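PDB 4CYB: putative DNA protection protein from Streptomyces coelicolor, which probably oxidises and stores iron as a twelve-subunit ferritin-like cage of the Dps family. Local coordinates for residues 4-16 and 80-92. Sequence-based numbering, arbitrary orientation.
Sequences QEFGTVKQFPVAL and QTLGGVAVGDPRH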
ATOM      1  N   GLN J   4       2.641  10.760  41.715  1.00 29.13           N
ATOM      2  CA  GLN J   4       1.739  11.893  41.507  1.00 29.85           C
ATOM      3  C   GLN J   4       0.344  11.413  41.821  1.00 31.31           C
ATOM      4  O   GLN J   4      -0.060  10.370  41.304  1.00 28.07           O
ATOM      5  CB  GLN J   4       1.828  12.433  40.055  1.00 26.46           C
ATOM      6  CG  GLN J   4       0.829  13.600  39.796  1.00 25.44           C
ATOM      7  CD  GLN J   4       0.954  14.212  38.419  1.00 28.36           C
ATOM      8  OE1 GLN J   4       1.780  13.802  37.611  1.00 32.82           O
ATOM      9  NE2 GLN J   4       0.126  15.187  38.132  1.00 26.25           N
ATOM     10  N   GLU J   5      -0.401  12.154  42.648  1.00 28.46           N
ATOM     11  CA  GLU J   5      -1.756  11.786  43.007  1.00 31.37           C
ATOM     12  C   GLU J   5      -2.692  12.090  41.888  1.00 27.79           C
ATOM     13  O   GLU J   5      -2.526  13.110  41.195  1.00 26.93           O
ATOM     14  CB  GLU J   5      -2.261  12.579  44.265  1.00 34.03           C
ATOM     15  CG  GLU J   5      -1.460  12.286  45.549  1.00 40.67           C
ATOM     16  CD  GLU J   5      -1.730  10.914  46.176  1.00 55.89           C
ATOM     17  OE1 GLU J   5      -2.887  10.411  46.107  1.00 59.76           O
ATOM     18  OE2 GLU J   5      -0.779  10.331  46.765  1.00 63.37           O
ATOM     19  N   PHE J   6      -3.701  11.230  41.737  1.00 27.13           N
ATOM     20  CA  PHE J   6      -4.789  11.538  40.838  1.00 26.78           C
ATOM     21  C   PHE J   6      -5.454  12.873  41.263  1.00 27.42           C
ATOM     22  O   PHE J   6      -5.506  13.179  42.474  1.00 28.31           O
ATOM     23  CB  PHE J   6      -5.813  10.376  40.761  1.00 27.64           C
ATOM     24  CG  PHE J   6      -6.912  10.637  39.772  1.00 27.09           C
ATOM     25  CD1 PHE J   6      -8.052  11.389  40.146  1.00 28.09           C
ATOM     26  CD2 PHE J   6      -6.800  10.187  38.439  1.00 25.72           C
ATOM     27  CE1 PHE J   6      -9.026  11.673  39.212  1.00 27.25           C
ATOM     28  CE2 PHE J   6      -7.766  10.479  37.508  1.00 27.51           C
ATOM     29  CZ  PHE J   6      -8.905  11.203  37.888  1.00 27.51           C
ATOM     30  N   GLY J   7      -5.933  13.643  40.300  1.00 25.79           N
ATOM     31  CA  GLY J   7      -6.587  14.941  40.553  1.00 27.57           C
ATOM     32  C   GLY J   7      -5.654  16.102  40.883  1.00 34.51           C
ATOM     33  O   GLY J   7      -6.127  17.144  41.338  1.00 32.59           O
ATOM     34  N   THR J   8      -4.345  15.937  40.641  1.00 30.62           N
ATOM     35  CA  THR J   8      -3.377  17.046  40.695  1.00 30.11           C
ATOM     36  C   THR J   8      -2.767  17.331  39.318  1.00 33.59           C
ATOM     37  O   THR J   8      -2.851  16.484  38.419  1.00 28.26           O
ATOM     38  CB  THR J   8      -2.198  16.730  41.644  1.00 31.12           C
ATOM     39  OG1 THR J   8      -1.416  15.649  41.124  1.00 30.89           O
ATOM     40  CG2 THR J   8      -2.689  16.382  43.065  1.00 32.03           C
ATOM     41  N   VAL J   9      -2.117  18.488  39.167  1.00 29.65           N
ATOM     42  CA  VAL J   9      -1.295  18.758  37.975  1.00 29.19           C
ATOM     43  C   VAL J   9       0.136  19.064  38.433  1.00 33.17           C
ATOM     44  O   VAL J   9       0.365  19.594  39.578  1.00 31.95           O
ATOM     45  CB  VAL J   9      -1.863  19.900  37.094  1.00 29.24           C
ATOM     46  CG1 VAL J   9      -3.206  19.539  36.484  1.00 27.46           C
ATOM     47  CG2 VAL J   9      -1.941  21.235  37.876  1.00 32.68           C
ATOM     48  N   LYS J  10       1.119  18.723  37.608  1.00 30.40           N
ATOM     49  CA  LYS J  10       2.464  19.094  37.972  1.00 37.65           C
ATOM     50  C   LYS J  10       2.820  20.432  37.392  1.00 39.96           C
ATOM     51  O   LYS J  10       2.093  20.969  36.568  1.00 38.96           O
ATOM     52  CB  LYS J  10       3.527  18.003  37.713  1.00 45.28           C
ATOM     53  CG  LYS J  10       3.525  17.330  36.353  1.00 43.77           C
ATOM     54  CD  LYS J  10       4.581  16.218  36.340  1.00 46.96           C
ATOM     55  CE  LYS J  10       4.633  15.531  34.974  1.00 55.00           C
ATOM     56  NZ  LYS J  10       5.936  14.821  34.721  1.00 51.92           N
ATOM     57  N   GLN J  11       3.926  21.000  37.854  1.00 44.80           N
ATOM     58  CA  GLN J  11       4.459  22.172  37.193  1.00 43.70           C
ATOM     59  C   GLN J  11       4.808  21.674  35.781  1.00 47.49           C
ATOM     60  O   GLN J  11       5.545  20.675  35.634  1.00 49.00           O
ATOM     61  CB  GLN J  11       5.695  22.732  37.915  1.00 45.86           C
ATOM     62  CG  GLN J  11       6.218  23.957  37.189  1.00 49.97           C
ATOM     63  CD  GLN J  11       5.069  24.939  36.929  1.00 59.33           C
ATOM     64  OE1 GLN J  11       4.506  25.510  37.875  1.00 69.84           O
ATOM     65  NE2 GLN J  11       4.674  25.095  35.663  1.00 50.01           N
ATOM     66  N   PHE J  12       4.251  22.318  34.763  1.00 39.58           N
ATOM     67  CA  PHE J  12       4.485  21.871  33.374  1.00 52.38           C
ATOM     68  C   PHE J  12       4.665  23.061  32.422  1.00 51.55           C
ATOM     69  O   PHE J  12       3.946  24.080  32.542  1.00 45.53           O
ATOM     70  CB  PHE J  12       3.359  20.909  32.913  1.00 48.75           C
ATOM     71  CG  PHE J  12       3.856  19.646  32.213  1.00 53.29           C
ATOM     72  CD1 PHE J  12       4.894  18.875  32.750  1.00 55.71           C
ATOM     73  CD2 PHE J  12       3.239  19.192  31.037  1.00 55.75           C
ATOM     74  CE1 PHE J  12       5.328  17.702  32.120  1.00 55.17           C
ATOM     75  CE2 PHE J  12       3.672  18.016  30.393  1.00 53.13           C
ATOM     76  CZ  PHE J  12       4.717  17.271  30.945  1.00 56.77           C
ATOM     77  N   PRO J  13       5.656  22.959  31.495  1.00 61.10           N
ATOM     78  CA  PRO J  13       6.009  24.101  30.624  1.00 58.50           C
ATOM     79  C   PRO J  13       5.105  24.219  29.364  1.00 58.51           C
ATOM     80  O   PRO J  13       5.609  24.173  28.221  1.00 60.05           O
ATOM     81  CB  PRO J  13       7.483  23.804  30.247  1.00 57.09           C
ATOM     82  CG  PRO J  13       7.587  22.303  30.277  1.00 61.67           C
ATOM     83  CD  PRO J  13       6.522  21.780  31.226  1.00 59.63           C
ATOM     84  N   VAL J  14       3.788  24.363  29.566  1.00 43.61           N
ATOM     85  CA  VAL J  14       2.861  24.485  28.432  1.00 38.39           C
ATOM     86  C   VAL J  14       2.082  25.830  28.390  1.00 36.83           C
ATOM     87  O   VAL J  14       0.991  25.886  27.800  1.00 36.02           O
ATOM     88  CB  VAL J  14       1.917  23.258  28.321  1.00 42.89           C
ATOM     89  CG1 VAL J  14       2.729  21.989  27.975  1.00 40.54           C
ATOM     90  CG2 VAL J  14       1.112  23.062  29.619  1.00 36.26           C
ATOM     91  N   ALA J  15       2.643  26.899  28.992  1.00 34.69           N
ATOM     92  CA  ALA J  15       2.079  28.274  28.870  1.00 31.00           C
ATOM     93  C   ALA J  15       0.628  28.400  29.320  1.00 31.99           C
ATOM     94  O   ALA J  15      -0.141  29.188  28.759  1.00 39.70           O
ATOM     95  CB  ALA J  15       2.198  28.786  27.441  1.00 32.49           C
ATOM     96  N   LEU J  16       0.212  27.558  30.240  1.00 28.88           N
ATOM     97  CA  LEU J  16      -1.166  27.640  30.791  1.00 28.98           C
ATOM     98  C   LEU J  16      -1.028  27.639  32.311  1.00 25.89           C
ATOM     99  O   LEU J  16      -0.204  26.884  32.869  1.00 25.51           O
ATOM    100  CB  LEU J  16      -1.979  26.392  30.355  1.00 28.69           C
ATOM    101  CG  LEU J  16      -2.399  26.286  28.875  1.00 30.41           C
ATOM    102  CD1 LEU J  16      -3.118  24.978  28.616  1.00 27.34           C
ATOM    103  CD2 LEU J  16      -3.328  27.453  28.539  1.00 26.11           C
ATOM    104  N   GLN J  80      -2.504  14.248  30.084  1.00 19.00           N
ATOM    105  CA  GLN J  80      -1.085  14.165  30.431  1.00 19.53           C
ATOM    106  C   GLN J  80      -0.281  15.408  29.974  1.00 20.23           C
ATOM    107  O   GLN J  80       0.615  15.886  30.687  1.00 19.04           O
ATOM    108  CB  GLN J  80      -0.462  12.876  29.807  1.00 19.06           C
ATOM    109  CG  GLN J  80      -1.176  11.607  30.286  1.00 21.11           C
ATOM    110  CD  GLN J  80      -1.170  11.480  31.803  1.00 24.04           C
ATOM    111  OE1 GLN J  80      -2.206  11.264  32.375  1.00 25.56           O
ATOM    112  NE2 GLN J  80      -0.028  11.688  32.448  1.00 22.95           N
ATOM    113  N   THR J  81      -0.615  15.911  28.783  1.00 19.84           N
ATOM    114  CA  THR J  81       0.019  17.079  28.232  1.00 20.65           C
ATOM    115  C   THR J  81      -0.189  18.301  29.164  1.00 23.67           C
ATOM    116  O   THR J  81       0.676  19.193  29.225  1.00 21.37           O
ATOM    117  CB  THR J  81      -0.593  17.394  26.848  1.00 23.14           C
ATOM    118  OG1 THR J  81      -0.239  16.322  25.924  1.00 23.83           O
ATOM    119  CG2 THR J  81      -0.058  18.762  26.317  1.00 22.08           C
ATOM    120  N   LEU J  82      -1.314  18.335  29.863  1.00 22.70           N
ATOM    121  CA  LEU J  82      -1.582  19.459  30.807  1.00 22.06           C
ATOM    122  C   LEU J  82      -0.948  19.205  32.172  1.00 25.38           C
ATOM    123  O   LEU J  82      -1.129  20.023  33.092  1.00 24.36           O
ATOM    124  CB  LEU J  82      -3.113  19.634  30.945  1.00 20.29           C
ATOM    125  CG  LEU J  82      -3.790  20.035  29.629  1.00 25.59           C
ATOM    126  CD1 LEU J  82      -5.294  19.876  29.763  1.00 26.44           C
ATOM    127  CD2 LEU J  82      -3.504  21.472  29.218  1.00 26.42           C
ATOM    128  N   GLY J  83      -0.216  18.094  32.329  1.00 22.97           N
ATOM    129  CA  GLY J  83       0.477  17.806  33.611  1.00 23.99           C
ATOM    130  C   GLY J  83      -0.396  17.018  34.568  1.00 24.95           C
ATOM    131  O   GLY J  83      -0.057  16.863  35.716  1.00 23.72           O
ATOM    132  N   GLY J  84      -1.570  16.590  34.107  1.00 22.26           N
ATOM    133  CA  GLY J  84      -2.547  15.879  34.967  1.00 23.03           C
ATOM    134  C   GLY J  84      -2.384  14.356  34.912  1.00 24.04           C
ATOM    135  O   GLY J  84      -1.345  13.826  34.418  1.00 24.56           O
ATOM    136  N   VAL J  85      -3.368  13.680  35.477  1.00 21.66           N
ATOM    137  CA  VAL J  85      -3.419  12.212  35.519  1.00 25.10           C
ATOM    138  C   VAL J  85      -4.697  11.715  34.879  1.00 24.54           C
ATOM    139  O   VAL J  85      -5.837  11.960  35.395  1.00 23.82           O
ATOM    140  CB  VAL J  85      -3.248  11.672  36.976  1.00 27.04           C
ATOM    141  CG1 VAL J  85      -3.114  10.114  36.979  1.00 25.82           C
ATOM    142  CG2 VAL J  85      -2.014  12.341  37.612  1.00 25.21           C
ATOM    143  N   ALA J  86      -4.544  11.014  33.739  1.00 21.69           N
ATOM    144  CA  ALA J  86      -5.733  10.456  33.034  1.00 22.15           C
ATOM    145  C   ALA J  86      -6.338   9.297  33.841  1.00 23.10           C
ATOM    146  O   ALA J  86      -5.601   8.473  34.451  1.00 25.69           O
ATOM    147  CB  ALA J  86      -5.327   9.972  31.630  1.00 21.34           C
ATOM    148  N   VAL J  87      -7.666   9.195  33.840  1.00 21.54           N
ATOM    149  CA  VAL J  87      -8.301   8.069  34.538  1.00 23.84           C
ATOM    150  C   VAL J  87      -7.873   6.708  33.934  1.00 24.55           C
ATOM    151  O   VAL J  87      -7.849   6.551  32.698  1.00 24.81           O
ATOM    152  CB  VAL J  87      -9.824   8.208  34.570  1.00 25.89           C
ATOM    153  CG1 VAL J  87     -10.427   8.269  33.180  1.00 25.28           C
ATOM    154  CG2 VAL J  87     -10.432   7.066  35.385  1.00 24.31           C
ATOM    155  N   GLY J  88      -7.464   5.780  34.791  1.00 23.17           N
ATOM    156  CA  GLY J  88      -6.805   4.528  34.305  1.00 23.04           C
ATOM    157  C   GLY J  88      -7.689   3.297  34.375  1.00 22.42           C
ATOM    158  O   GLY J  88      -8.342   2.940  33.421  1.00 23.74           O
ATOM    159  N   ASP J  89      -7.664   2.594  35.498  1.00 21.79           N
ATOM    160  CA  ASP J  89      -8.399   1.345  35.666  1.00 23.13           C
ATOM    161  C   ASP J  89      -9.912   1.565  35.553  1.00 23.20           C
ATOM    162  O   ASP J  89     -10.421   2.602  36.041  1.00 22.79           O
ATOM    163  CB  ASP J  89      -8.033   0.735  37.023  1.00 24.08           C
ATOM    164  CG  ASP J  89      -8.594  -0.657  37.228  1.00 24.62           C
ATOM    165  OD1 ASP J  89      -9.770  -0.752  37.636  1.00 25.53           O
ATOM    166  OD2 ASP J  89      -7.869  -1.671  37.007  1.00 24.63           O
ATOM    167  N   PRO J  90     -10.623   0.624  34.883  1.00 22.43           N
ATOM    168  CA  PRO J  90     -12.084   0.806  34.750  1.00 24.98           C
ATOM    169  C   PRO J  90     -12.859   0.924  36.099  1.00 25.02           C
ATOM    170  O   PRO J  90     -13.991   1.460  36.128  1.00 23.69           O
ATOM    171  CB  PRO J  90     -12.549  -0.458  34.010  1.00 25.93           C
ATOM    172  CG  PRO J  90     -11.471  -1.468  34.244  1.00 25.87           C
ATOM    173  CD  PRO J  90     -10.173  -0.696  34.355  1.00 24.42           C
ATOM    174  N   ARG J  91     -12.263   0.455  37.191  1.00 23.11           N
ATOM    175  CA  ARG J  91     -12.939   0.593  38.488  1.00 22.72           C
ATOM    176  C   ARG J  91     -12.926   2.029  38.954  1.00 25.83           C
ATOM    177  O   ARG J  91     -13.831   2.446  39.706  1.00 24.50           O
ATOM    178  CB  ARG J  91     -12.313  -0.361  39.521  1.00 23.65           C
ATOM    179  CG  ARG J  91     -12.782  -1.817  39.229  1.00 23.75           C
ATOM    180  CD  ARG J  91     -11.893  -2.892  39.895  1.00 27.73           C
ATOM    181  NE  ARG J  91     -10.613  -2.987  39.179  1.00 24.83           N
ATOM    182  CZ  ARG J  91      -9.798  -4.051  39.178  1.00 27.38           C
ATOM    183  NH1 ARG J  91     -10.099  -5.109  39.891  1.00 25.86           N
ATOM    184  NH2 ARG J  91      -8.645  -4.013  38.507  1.00 25.02           N
ATOM    185  N   HIS J  92     -11.918   2.793  38.515  1.00 23.95           N
ATOM    186  CA  HIS J  92     -11.950   4.242  38.721  1.00 22.52           C
ATOM    187  C   HIS J  92     -12.920   4.935  37.793  1.00 23.73           C
ATOM    188  O   HIS J  92     -13.688   5.814  38.209  1.00 25.27           O
ATOM    189  CB  HIS J  92     -10.529   4.813  38.647  1.00 21.52           C
ATOM    190  CG  HIS J  92     -10.396   6.209  39.219  1.00 24.35           C
ATOM    191  ND1 HIS J  92      -9.330   7.001  38.967  1.00 24.54           N
ATOM    192  CD2 HIS J  92     -11.267   6.958  40.021  1.00 23.50           C
ATOM    193  CE1 HIS J  92      -9.479   8.169  39.613  1.00 25.81           C
ATOM    194  NE2 HIS J  92     -10.672   8.150  40.250  1.00 22.74           N
TER
HETATM  195  O   HOH W   1      -6.471  13.625  37.539  1.00 30.78           O
HETATM  196  O   HOH W   2      -5.280  15.964  36.948  1.00 31.45           O
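The ring of Phe6 slots between the imidazole of His92 on one face and a water on the other, alongside the backbone at Val85–Val87. CG anti to the backbone N (chi1 -177°) carries the ring across to Val85 O and His92. His92 meets it edge to face: CE1 points at the ring centre, with the planes at 72°. The water links Gly7 N to Val85 O. With an alanine here, a gap is likely to open beside Val85, and the imidazole edge would probably lose its aromatic face.

Val85 is the answering bump. Its CB points toward segment 4-16, and the side chain wedges between Gln4 and Phe6, at the start of the type II turn Glu5–Thr8. CG1 of Val85 packs on Phe6 CD2 at 4.0 Å, and its CG2 lies 3.6 Å from Gln4 NE2.

Gly83 closes helix 54-81 with a Schellman motif. Its missing side chain makes room for Lys10 O and Phe12 CB. The Phe12 ring covers Gly83 CA with one face and turns its edge to Thr81 O, 3.1 Å from CD2. Leu16 CD1 touches Leu82 CD2 at 3.6 Å.

Gln4 NE2 reaches Gly83 O at 2.9 Å, nearly straight at 164°, and Lys10 N donates to the same oxygen. Gln4 OE1 bonds Arg50 of a second subunit, and Lys10 NZ forms a salt bridge with Glu163 of a third.

The N-terminal segment is thus fixed to the exit of the helix carrying the iron ligands Asp73 and Glu77. Both direct hydrogen bonds converge on one buried carbonyl, with water bridging beside it, while the same two residues reach neighbouring subunits.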